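Local coordinates for tyrosine--tRNA ligase, mitochondrial (Emericella nidulans, PDB 5IHX), which probably attaches L-tyrosine to its cognate mitochondrial tRNA in an ATP-dependent reaction that releases AMP and diphosphate, at residues 198-203 / 213-218. Residues are numbered along the deposited sequence; the frame is centred on the assembly and turned at random.
Sequences DTVKNR and AEFTYP. With TYR (tyrosine), chain C.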
loop_
_atom_site.group_PDB
_atom_site.type_symbol
_atom_site.label_atom_id
_atom_site.label_comp_id
_atom_site.label_asym_id
_atom_site.label_seq_id
_atom_site.Cartn_x
_atom_site.Cartn_y
_atom_site.Cartn_z
ATOM N N ASP A 198 12.347 14.289 9.216
ATOM C CA ASP A 198 13.610 13.923 9.852
ATOM C C ASP A 198 13.879 12.420 9.795
ATOM O O ASP A 198 14.981 11.994 9.440
ATOM C CB ASP A 198 13.621 14.393 11.308
ATOM N N THR A 199 12.875 11.626 10.151
ATOM C CA THR A 199 13.025 10.175 10.218
ATOM C C THR A 199 13.469 9.570 8.888
ATOM O O THR A 199 14.251 8.622 8.868
ATOM C CB THR A 199 11.702 9.506 10.649
ATOM O OG1 THR A 199 11.351 9.943 11.967
ATOM C CG2 THR A 199 11.827 7.982 10.640
ATOM N N VAL A 200 12.978 10.117 7.781
ATOM C CA VAL A 200 13.334 9.591 6.468
ATOM C C VAL A 200 14.678 10.180 6.063
ATOM O O VAL A 200 15.558 9.473 5.575
ATOM C CB VAL A 200 12.265 9.916 5.403
ATOM C CG1 VAL A 200 12.667 9.345 4.046
ATOM C CG2 VAL A 200 10.911 9.370 5.824
ATOM N N LYS A 201 14.830 11.481 6.290
ATOM C CA LYS A 201 16.038 12.207 5.915
ATOM C C LYS A 201 17.278 11.597 6.565
ATOM O O LYS A 201 18.335 11.507 5.941
ATOM C CB LYS A 201 15.916 13.682 6.298
ATOM C CG LYS A 201 17.129 14.518 5.927
ATOM N N ASN A 202 17.141 11.178 7.819
ATOM C CA ASN A 202 18.260 10.622 8.570
ATOM C C ASN A 202 18.649 9.216 8.120
ATOM O O ASN A 202 19.784 8.792 8.323
ATOM C CB ASN A 202 17.930 10.593 10.065
ATOM C CG ASN A 202 17.858 11.978 10.678
ATOM O OD1 ASN A 202 18.431 12.934 10.154
ATOM N ND2 ASN A 202 17.158 12.090 11.801
ATOM N N ARG A 203 17.712 8.500 7.508
ATOM C CA ARG A 203 17.973 7.136 7.057
ATOM C C ARG A 203 18.450 7.103 5.611
ATOM O O ARG A 203 18.979 6.092 5.147
ATOM C CB ARG A 203 16.720 6.276 7.212
ATOM C CG ARG A 203 16.280 6.110 8.652
ATOM C CD ARG A 203 15.020 5.277 8.765
ATOM N NE ARG A 203 15.191 3.949 8.180
ATOM C CZ ARG A 203 14.613 2.839 8.631
ATOM N NH1 ARG A 203 13.816 2.869 9.695
ATOM N NH2 ARG A 203 14.838 1.684 8.018
ATOM N N ALA A 213 7.305 -0.279 2.481
ATOM C CA ALA A 213 6.411 -0.546 3.605
ATOM C C ALA A 213 6.615 0.463 4.734
ATOM O O ALA A 213 5.649 1.029 5.249
ATOM C CB ALA A 213 6.620 -1.960 4.115
ATOM N N GLU A 214 7.869 0.685 5.113
ATOM C CA GLU A 214 8.193 1.644 6.168
ATOM C C GLU A 214 7.768 3.052 5.775
ATOM O O GLU A 214 7.237 3.804 6.593
ATOM C CB GLU A 214 9.691 1.626 6.479
ATOM C CG GLU A 214 10.179 0.354 7.154
ATOM C CD GLU A 214 11.683 0.355 7.365
ATOM O OE1 GLU A 214 12.426 0.404 6.360
ATOM O OE2 GLU A 214 12.123 0.315 8.533
ATOM N N PHE A 215 8.015 3.398 4.517
ATOM C CA PHE A 215 7.659 4.707 3.980
ATOM C C PHE A 215 6.150 4.935 4.060
ATOM O O PHE A 215 5.689 6.071 4.161
ATOM C CB PHE A 215 8.156 4.819 2.534
ATOM C CG PHE A 215 8.055 6.201 1.954
ATOM C CD1 PHE A 215 8.801 7.243 2.478
ATOM C CD2 PHE A 215 7.242 6.449 0.860
ATOM C CE1 PHE A 215 8.720 8.514 1.939
ATOM C CE2 PHE A 215 7.159 7.717 0.313
ATOM C CZ PHE A 215 7.900 8.751 0.853
ATOM N N THR A 216 5.392 3.842 4.028
ATOM C CA THR A 216 3.933 3.901 4.042
ATOM C C THR A 216 3.357 3.984 5.459
ATOM O O THR A 216 2.199 4.355 5.639
ATOM C CB THR A 216 3.333 2.661 3.333
ATOM O OG1 THR A 216 3.937 2.498 2.046
ATOM C CG2 THR A 216 1.820 2.783 3.167
ATOM N N TYR A 217 4.171 3.652 6.459
ATOM C CA TYR A 217 3.687 3.532 7.837
ATOM C C TYR A 217 2.902 4.765 8.311
ATOM O O TYR A 217 1.835 4.618 8.907
ATOM C CB TYR A 217 4.853 3.252 8.794
ATOM C CG TYR A 217 4.408 2.944 10.208
ATOM C CD1 TYR A 217 4.273 1.629 10.634
ATOM C CD2 TYR A 217 4.114 3.959 11.113
ATOM C CE1 TYR A 217 3.863 1.332 11.917
ATOM C CE2 TYR A 217 3.703 3.670 12.400
ATOM C CZ TYR A 217 3.579 2.353 12.797
ATOM O OH TYR A 217 3.170 2.053 14.076
ATOM N N PRO A 218 3.423 5.981 8.062
ATOM C CA PRO A 218 2.663 7.175 8.460
ATOM C C PRO A 218 1.235 7.201 7.909
ATOM O O PRO A 218 0.326 7.669 8.595
ATOM C CB PRO A 218 3.480 8.332 7.879
ATOM C CG PRO A 218 4.844 7.808 7.697
ATOM C CD PRO A 218 4.758 6.322 7.534
HETATM N N TYR C . 3.245 4.155 15.882
HETATM C CA TYR C . 3.087 4.122 17.365
HETATM C C TYR C . 4.356 3.608 18.036
HETATM O O TYR C . 4.651 3.943 19.185
HETATM C CB TYR C . 1.896 3.246 17.756
HETATM C CG TYR C . 0.635 3.574 16.996
HETATM C CD1 TYR C . -0.005 4.796 17.170
HETATM C CD2 TYR C . 0.083 2.666 16.102
HETATM C CE1 TYR C . -1.157 5.101 16.479
HETATM C CE2 TYR C . -1.069 2.963 15.405
HETATM C CZ TYR C . -1.686 4.182 15.599
HETATM O OH TYR C . -2.833 4.484 14.907
HETATM O OXT TYR C . 5.113 2.839 17.443
#
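In this class I synthetase catalytic domain, two consecutive helices, 198-205 and 212-229, beside the tyrosine pocket are joined by an Arg203–Glu214 salt bridge and a light apolar touch. Arg203 NH2 lies 3.1 Å from Glu214 OE2, and NH1 of the same arginine lies 3.3 Å from that oxygen. Both are weak hydrogen bonds, bent to N-H...O angles near 125-130°, consistent with two nitrogens reaching one oxygen. The guanidinium and carboxylate planes stand 82° apart. A bend at chi3 (58°) in Arg203 and an extended Glu214 chain bring the charged ends together, the side chains crossing at about a right angle. The stronger polar partner of Glu214 is Ser211, whose backbone N donates to OE1. One helical turn before Arg203, Val200 CG2 comes to the edge of the Phe215 ring, 4.5 Å from CD1; that ring also packs on Met194 and Leu195, and on Ile191 of the second subunit. Further along helix 212-229, Tyr217 OH accepts a hydrogen bond from the amino N of bound tyrosine (2.8 Å) and is also hydrogen-bonded to Asp73 OD1. The bent geometry is consistent with a bridge held mostly by charge, while both charged ends are also tied to the connection between the helices, Glu214 through Ser211 and Arg203 through a weak hydrogen bond from NE to Gly209 O.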